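Local coordinates for Glyoxalase/Bleomycin resistance protein (Bacillus cereus ATCC 14579, PDB 1XQA), which is of unknown function but belongs to the glyoxalase/bleomycin resistance/dioxygenase superfamily and binds a metal ion, found here as magnesium, at residues A[8-13]-A[54-59]; A[33-38]-A[50-55]. All coordinates share one frame; numbering follows the deposited sequence.

Interaction 1 (A[8-13]-A[54-59]); sequences NLTVAD and KEVQYP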
loop_
_atom_site.group_PDB
_atom_site.type_symbol
_atom_site.label_atom_id
_atom_site.label_comp_id
_atom_site.label_asym_id
_atom_site.label_seq_id
_atom_site.Cartn_x
_atom_site.Cartn_y
_atom_site.Cartn_z
ATOM N N ASN A 8 18.374 3.715 -8.948
ATOM C CA ASN A 8 17.663 3.028 -10.020
ATOM C C ASN A 8 17.873 1.539 -9.809
ATOM O O ASN A 8 18.989 1.024 -9.948
ATOM C CB ASN A 8 18.155 3.449 -11.400
ATOM C CG ASN A 8 17.291 2.893 -12.517
ATOM O OD1 ASN A 8 17.755 2.097 -13.344
ATOM N ND2 ASN A 8 16.024 3.300 -12.546
ATOM N N LEU A 9 16.797 0.879 -9.406
ATOM C CA LEU A 9 16.824 -0.522 -9.051
ATOM C C LEU A 9 16.235 -1.339 -10.169
ATOM O O LEU A 9 15.028 -1.255 -10.436
ATOM C CB LEU A 9 16.000 -0.719 -7.786
ATOM C CG LEU A 9 16.103 -2.045 -7.067
ATOM C CD1 LEU A 9 17.520 -2.281 -6.524
ATOM C CD2 LEU A 9 15.106 -1.999 -5.931
ATOM N N THR A 10 17.090 -2.087 -10.864
ATOM C CA THR A 10 16.642 -2.981 -11.920
ATOM C C THR A 10 15.872 -4.135 -11.273
ATOM O O THR A 10 16.331 -4.722 -10.276
ATOM C CB THR A 10 17.820 -3.524 -12.729
ATOM O OG1 THR A 10 18.740 -2.460 -13.034
ATOM C CG2 THR A 10 17.326 -4.147 -14.044
ATOM N N VAL A 11 14.688 -4.430 -11.816
ATOM C CA VAL A 11 13.860 -5.525 -11.316
ATOM C C VAL A 11 13.289 -6.424 -12.422
ATOM O O VAL A 11 13.193 -6.038 -13.602
ATOM C CB VAL A 11 12.706 -5.024 -10.402
ATOM C CG1 VAL A 11 13.252 -4.326 -9.159
ATOM C CG2 VAL A 11 11.779 -4.094 -11.184
ATOM N N ALA A 12 12.908 -7.630 -12.018
ATOM C CA ALA A 12 12.295 -8.606 -12.906
ATOM C C ALA A 12 10.867 -8.215 -13.263
ATOM O O ALA A 12 10.369 -8.560 -14.321
ATOM C CB ALA A 12 12.305 -9.994 -12.257
ATOM N N ASP A 13 10.208 -7.487 -12.365
ATOM C CA ASP A 13 8.798 -7.186 -12.539
ATOM C C ASP A 13 8.523 -5.904 -11.788
ATOM O O ASP A 13 8.516 -5.903 -10.551
ATOM C CB ASP A 13 7.957 -8.335 -11.957
ATOM C CG ASP A 13 6.453 -8.128 -12.119
ATOM O OD1 ASP A 13 5.989 -6.979 -12.350
ATOM O OD2 ASP A 13 5.726 -9.141 -12.010
ATOM N N LYS A 54 16.275 -7.686 -17.885
ATOM C CA LYS A 54 16.310 -9.107 -18.190
ATOM C C LYS A 54 17.380 -9.779 -17.360
ATOM O O LYS A 54 18.456 -9.213 -17.137
ATOM C CB LYS A 54 16.552 -9.357 -19.684
ATOM C CG LYS A 54 15.306 -9.132 -20.544
ATOM C CD LYS A 54 14.086 -9.809 -19.923
ATOM C CE LYS A 54 12.812 -9.027 -20.210
ATOM N NZ LYS A 54 12.004 -8.903 -18.967
ATOM N N GLU A 55 17.057 -10.982 -16.896
ATOM C CA GLU A 55 17.980 -11.809 -16.139
ATOM C C GLU A 55 18.604 -11.066 -14.967
ATOM O O GLU A 55 19.832 -10.973 -14.818
ATOM C CB GLU A 55 19.056 -12.322 -17.059
ATOM C CG GLU A 55 19.398 -13.717 -16.773
ATOM C CD GLU A 55 20.510 -14.160 -17.638
ATOM O OE1 GLU A 55 21.624 -14.320 -17.094
ATOM O OE2 GLU A 55 20.277 -14.304 -18.860
ATOM N N VAL A 56 17.727 -10.548 -14.127
ATOM C CA VAL A 56 18.128 -9.692 -13.039
ATOM C C VAL A 56 18.673 -10.496 -11.860
ATOM O O VAL A 56 17.984 -11.356 -11.308
ATOM C CB VAL A 56 16.939 -8.830 -12.578
ATOM C CG1 VAL A 56 17.284 -8.107 -11.290
ATOM C CG2 VAL A 56 16.559 -7.841 -13.686
ATOM N N GLN A 57 19.920 -10.220 -11.491
ATOM C CA GLN A 57 20.524 -10.834 -10.320
ATOM C C GLN A 57 21.400 -9.842 -9.558
ATOM O O GLN A 57 22.151 -9.083 -10.158
ATOM C CB GLN A 57 21.319 -12.097 -10.680
ATOM C CG GLN A 57 21.425 -13.072 -9.495
ATOM C CD GLN A 57 20.176 -13.031 -8.589
ATOM O OE1 GLN A 57 20.169 -12.366 -7.537
ATOM N NE2 GLN A 57 19.105 -13.716 -9.015
ATOM N N TYR A 58 21.260 -9.824 -8.235
ATOM C CA TYR A 58 22.097 -8.967 -7.391
ATOM C C TYR A 58 23.108 -9.782 -6.592
ATOM O O TYR A 58 22.872 -10.959 -6.323
ATOM C CB TYR A 58 21.219 -8.135 -6.450
ATOM C CG TYR A 58 20.511 -7.028 -7.167
ATOM C CD1 TYR A 58 21.134 -5.785 -7.344
ATOM C CD2 TYR A 58 19.230 -7.221 -7.696
ATOM C CE1 TYR A 58 20.484 -4.767 -8.010
ATOM C CE2 TYR A 58 18.574 -6.206 -8.365
ATOM C CZ TYR A 58 19.212 -4.987 -8.528
ATOM O OH TYR A 58 18.589 -3.967 -9.195
ATOM N N PRO A 59 24.250 -9.166 -6.215
ATOM C CA PRO A 59 25.156 -9.871 -5.322
ATOM C C PRO A 59 24.391 -10.301 -4.080
ATOM O O PRO A 59 23.446 -9.624 -3.666
ATOM C CB PRO A 59 26.226 -8.821 -4.973
ATOM C CG PRO A 59 26.198 -7.847 -6.082
ATOM C CD PRO A 59 24.759 -7.834 -6.598
HETATM O O HOH W 1 12.088 -9.920 -16.028
#
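Thr-10 O takes the phenolic hydroxyl of Tyr-58, the donor of a short hydrogen bond of 2.6 Å from Tyr-58 OH to Thr-10 O. This bond ties an outer strand of the first βαβββ-type module of the vicinal oxygen chelate fold to the linker leading toward the second module. The hydroxyl lies in the carbonyl plane on a lone pair, at a C=O...O angle of 121°. The same oxygen also sits at the edge of the phenol ring, in its plane. Thr-10 N lies 2.9 Å from Tyr-58 OH, which places the hydroxyl close to both polar backbone atoms of one residue.

Leu-9 reaches the ring with one branch: its CD1 lies 3.3 Å from Tyr-58 OH and 3.8 Å from Tyr-58 CZ, oblique to the ring. Elsewhere Tyr-58 stacks on the ring of Phe-62 and touches Phe-107 of strand 107-112, so the phenol also packs against the other module.

Val-56 points its side chain at the strand and divides its methyls. CG1, anti to the backbone N (chi1 170°), approaches Thr-10 O, whereas CG2 comes within 3.8 Å of Thr-10 CG2 and equally near the carbonyl carbon of Val-11. The backbones are closest here, with the CA atoms of Ala-12 and Val-56 5.9 Å apart. The linker uses side chains, the hydroxyl of Tyr-58 and the methyls of Val-56, against a strand that offers mainly backbone, and it is not paired with the strand as a further strand of the sheet.

Where the strand ends, before Asp-13 caps helix 14-25, a water bridges the segments: it donates to Ala-12 O at 2.8 Å and accepts from Lys-54 NZ at 3.1 Å.

Interaction 2 (A[33-38]-A[50-55]); sequences RGNAFA and LMKGKE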
loop_
_atom_site.group_PDB
_atom_site.type_symbol
_atom_site.label_atom_id
_atom_site.label_comp_id
_atom_site.label_asym_id
_atom_site.label_seq_id
_atom_site.Cartn_x
_atom_site.Cartn_y
_atom_site.Cartn_z
ATOM N N ARG A 33 6.251 4.483 -16.942
ATOM C CA ARG A 33 6.260 4.342 -18.398
ATOM C C ARG A 33 5.867 2.899 -18.701
ATOM O O ARG A 33 6.682 1.974 -18.563
ATOM C CB ARG A 33 7.631 4.663 -18.990
ATOM C CG ARG A 33 7.618 4.868 -20.507
ATOM C CD ARG A 33 9.023 5.111 -21.054
ATOM N NE ARG A 33 9.582 3.930 -21.718
ATOM C CZ ARG A 33 10.263 2.959 -21.113
ATOM N NH1 ARG A 33 10.715 1.937 -21.830
ATOM N NH2 ARG A 33 10.488 2.992 -19.800
ATOM N N GLY A 34 4.610 2.705 -19.091
ATOM C CA GLY A 34 4.056 1.367 -19.279
ATOM C C GLY A 34 4.344 0.474 -18.090
ATOM O O GLY A 34 4.140 0.874 -16.936
ATOM N N ASN A 35 4.826 -0.732 -18.367
ATOM C CA ASN A 35 5.192 -1.684 -17.316
ATOM C C ASN A 35 6.716 -1.733 -17.128
ATOM O O ASN A 35 7.242 -2.545 -16.367
ATOM C CB ASN A 35 4.648 -3.083 -17.645
ATOM C CG ASN A 35 5.383 -3.742 -18.804
ATOM O OD1 ASN A 35 6.011 -4.795 -18.640
ATOM N ND2 ASN A 35 5.313 -3.126 -19.983
ATOM N N ALA A 36 7.418 -0.864 -17.845
ATOM C CA ALA A 36 8.870 -0.916 -17.877
ATOM C C ALA A 36 9.532 -0.123 -16.758
ATOM O O ALA A 36 10.698 -0.361 -16.431
ATOM C CB ALA A 36 9.376 -0.440 -19.231
ATOM N N PHE A 37 8.792 0.811 -16.167
ATOM C CA PHE A 37 9.420 1.828 -15.333
ATOM C C PHE A 37 8.409 2.466 -14.379
ATOM O O PHE A 37 7.284 2.764 -14.783
ATOM C CB PHE A 37 10.020 2.868 -16.273
ATOM C CG PHE A 37 10.797 3.936 -15.603
ATOM C CD1 PHE A 37 12.087 3.685 -15.124
ATOM C CD2 PHE A 37 10.271 5.216 -15.491
ATOM C CE1 PHE A 37 12.837 4.698 -14.524
ATOM C CE2 PHE A 37 11.012 6.234 -14.884
ATOM C CZ PHE A 37 12.297 5.977 -14.405
ATOM N N ALA A 38 8.810 2.663 -13.120
ATOM C CA ALA A 38 7.971 3.335 -12.117
ATOM C C ALA A 38 8.857 4.187 -11.240
ATOM O O ALA A 38 9.938 3.755 -10.861
ATOM C CB ALA A 38 7.194 2.322 -11.244
ATOM N N LEU A 50 12.156 2.034 -10.359
ATOM C CA LEU A 50 12.161 0.608 -10.621
ATOM C C LEU A 50 12.168 0.459 -12.115
ATOM O O LEU A 50 11.346 1.065 -12.788
ATOM C CB LEU A 50 10.905 -0.037 -10.032
ATOM C CG LEU A 50 10.595 0.125 -8.541
ATOM C CD1 LEU A 50 9.147 -0.290 -8.290
ATOM C CD2 LEU A 50 11.556 -0.702 -7.670
HETATM N N MSE A 51 13.090 -0.339 -12.647
HETATM C CA MSE A 51 13.252 -0.448 -14.081
HETATM C C MSE A 51 13.299 -1.919 -14.470
HETATM O O MSE A 51 14.104 -2.679 -13.937
HETATM C CB MSE A 51 14.521 0.284 -14.532
HETATM C CG MSE A 51 14.785 0.194 -16.007
HETATM SE SE MSE A 51 16.223 1.389 -16.595
HETATM C CE MSE A 51 15.540 3.068 -15.970
ATOM N N LYS A 52 12.423 -2.322 -15.384
ATOM C CA LYS A 52 12.416 -3.704 -15.854
ATOM C C LYS A 52 13.756 -4.029 -16.488
ATOM O O LYS A 52 14.306 -3.238 -17.271
ATOM C CB LYS A 52 11.314 -3.949 -16.895
ATOM C CG LYS A 52 10.928 -5.418 -17.041
ATOM C CD LYS A 52 10.102 -5.633 -18.305
ATOM C CE LYS A 52 9.497 -7.023 -18.346
ATOM N NZ LYS A 52 8.934 -7.345 -19.707
ATOM N N GLY A 53 14.274 -5.199 -16.144
ATOM C CA GLY A 53 15.481 -5.710 -16.775
ATOM C C GLY A 53 15.350 -7.184 -17.076
ATOM O O GLY A 53 14.434 -7.856 -16.586
ATOM N N LYS A 54 16.275 -7.686 -17.885
ATOM C CA LYS A 54 16.310 -9.107 -18.190
ATOM C C LYS A 54 17.380 -9.779 -17.360
ATOM O O LYS A 54 18.456 -9.213 -17.137
ATOM C CB LYS A 54 16.552 -9.357 -19.684
ATOM C CG LYS A 54 15.306 -9.132 -20.544
ATOM C CD LYS A 54 14.086 -9.809 -19.923
ATOM C CE LYS A 54 12.812 -9.027 -20.210
ATOM N NZ LYS A 54 12.004 -8.903 -18.967
ATOM N N GLU A 55 17.057 -10.982 -16.896
ATOM C CA GLU A 55 17.980 -11.809 -16.139
ATOM C C GLU A 55 18.604 -11.066 -14.967
ATOM O O GLU A 55 19.832 -10.973 -14.818
ATOM C CB GLU A 55 19.056 -12.322 -17.059
ATOM C CG GLU A 55 19.398 -13.717 -16.773
ATOM C CD GLU A 55 20.510 -14.160 -17.638
ATOM O OE1 GLU A 55 21.624 -14.320 -17.094
ATOM O OE2 GLU A 55 20.277 -14.304 -18.860
#
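Phe-37 and Met-51, a selenomethionine, lean together on one face of an antiparallel β-hairpin, their side chains crossing at a slant. The methyl at the end of Met-51 does the touching: CE lies 3.5 Å from Phe-37 CE1 and almost as near CD1, meeting the ring obliquely along that side. Both side chains leave the backbone with CG anti to N (Phe-37 chi1 -175°), and the Met-51 chain runs straight through SE before bending at chi3 (-56°), a turn that brings CE to the phenyl group. The two residues form a non-hydrogen-bonded pair with CA atoms 4.6 Å apart.

Ala-38 and Leu-50 pair on the opposite face. Their side chains meet loosely, CB of Ala-38 being 4.4 Å from Leu-50 CD1, but their backbones are joined twice: Leu-50 N donates to Ala-38 O at 2.9 Å, and Ala-38 N to Leu-50 O at 3.0 Å. Leu-50 O also receives a CA-H...O contact from Phe-37.

At its start, strand 37-41 is irregular: Ala-36 and Phe-37 both face Arg-33, a classic β bulge at the turn from strand 28-33. Ala-36 O nevertheless continues the pairing, accepting from Lys-52 N at 2.8 Å with an almost straight N-H...O angle of 174°. Lys-52, extended beyond CG, runs past the bulge until its NZ comes 4.0 Å from Asn-35 OD1, a distance that indicates proximity rather than a bond.

Leu-50 and Ala-38 face helix 14-25, Leu-50 resting on Ala-17, Arg-18 and Leu-21 and Ala-38 on Val-14, while Phe-37 and Met-51 both touch Asn-8 of strand 6-11, which runs parallel to strand 47-52 on the side away from strand 37-41.

Overall arrangement
Interactions 1 and 2 have centres about 9 Å apart and lie on one four-stranded sheet, where strand 47-52 stands between strands 6-11 and 37-41. Two probable backbone hydrogen bonds connect them: Val-11 N to Met-51 O at 2.8 Å and Gly-53 N to Val-11 O at 2.9 Å. The chain leaving interaction 2 through Lys-54 and Glu-55 becomes the linker of interaction 1, so the second hairpin strand and the linker 54-59 follow one another along the chain. That path heads for the metal site: the side chain of Tyr-58 is about 8 Å from that of the magnesium ligand His-63 and about 13 Å from the ion, whereas interaction 2 lies away from it.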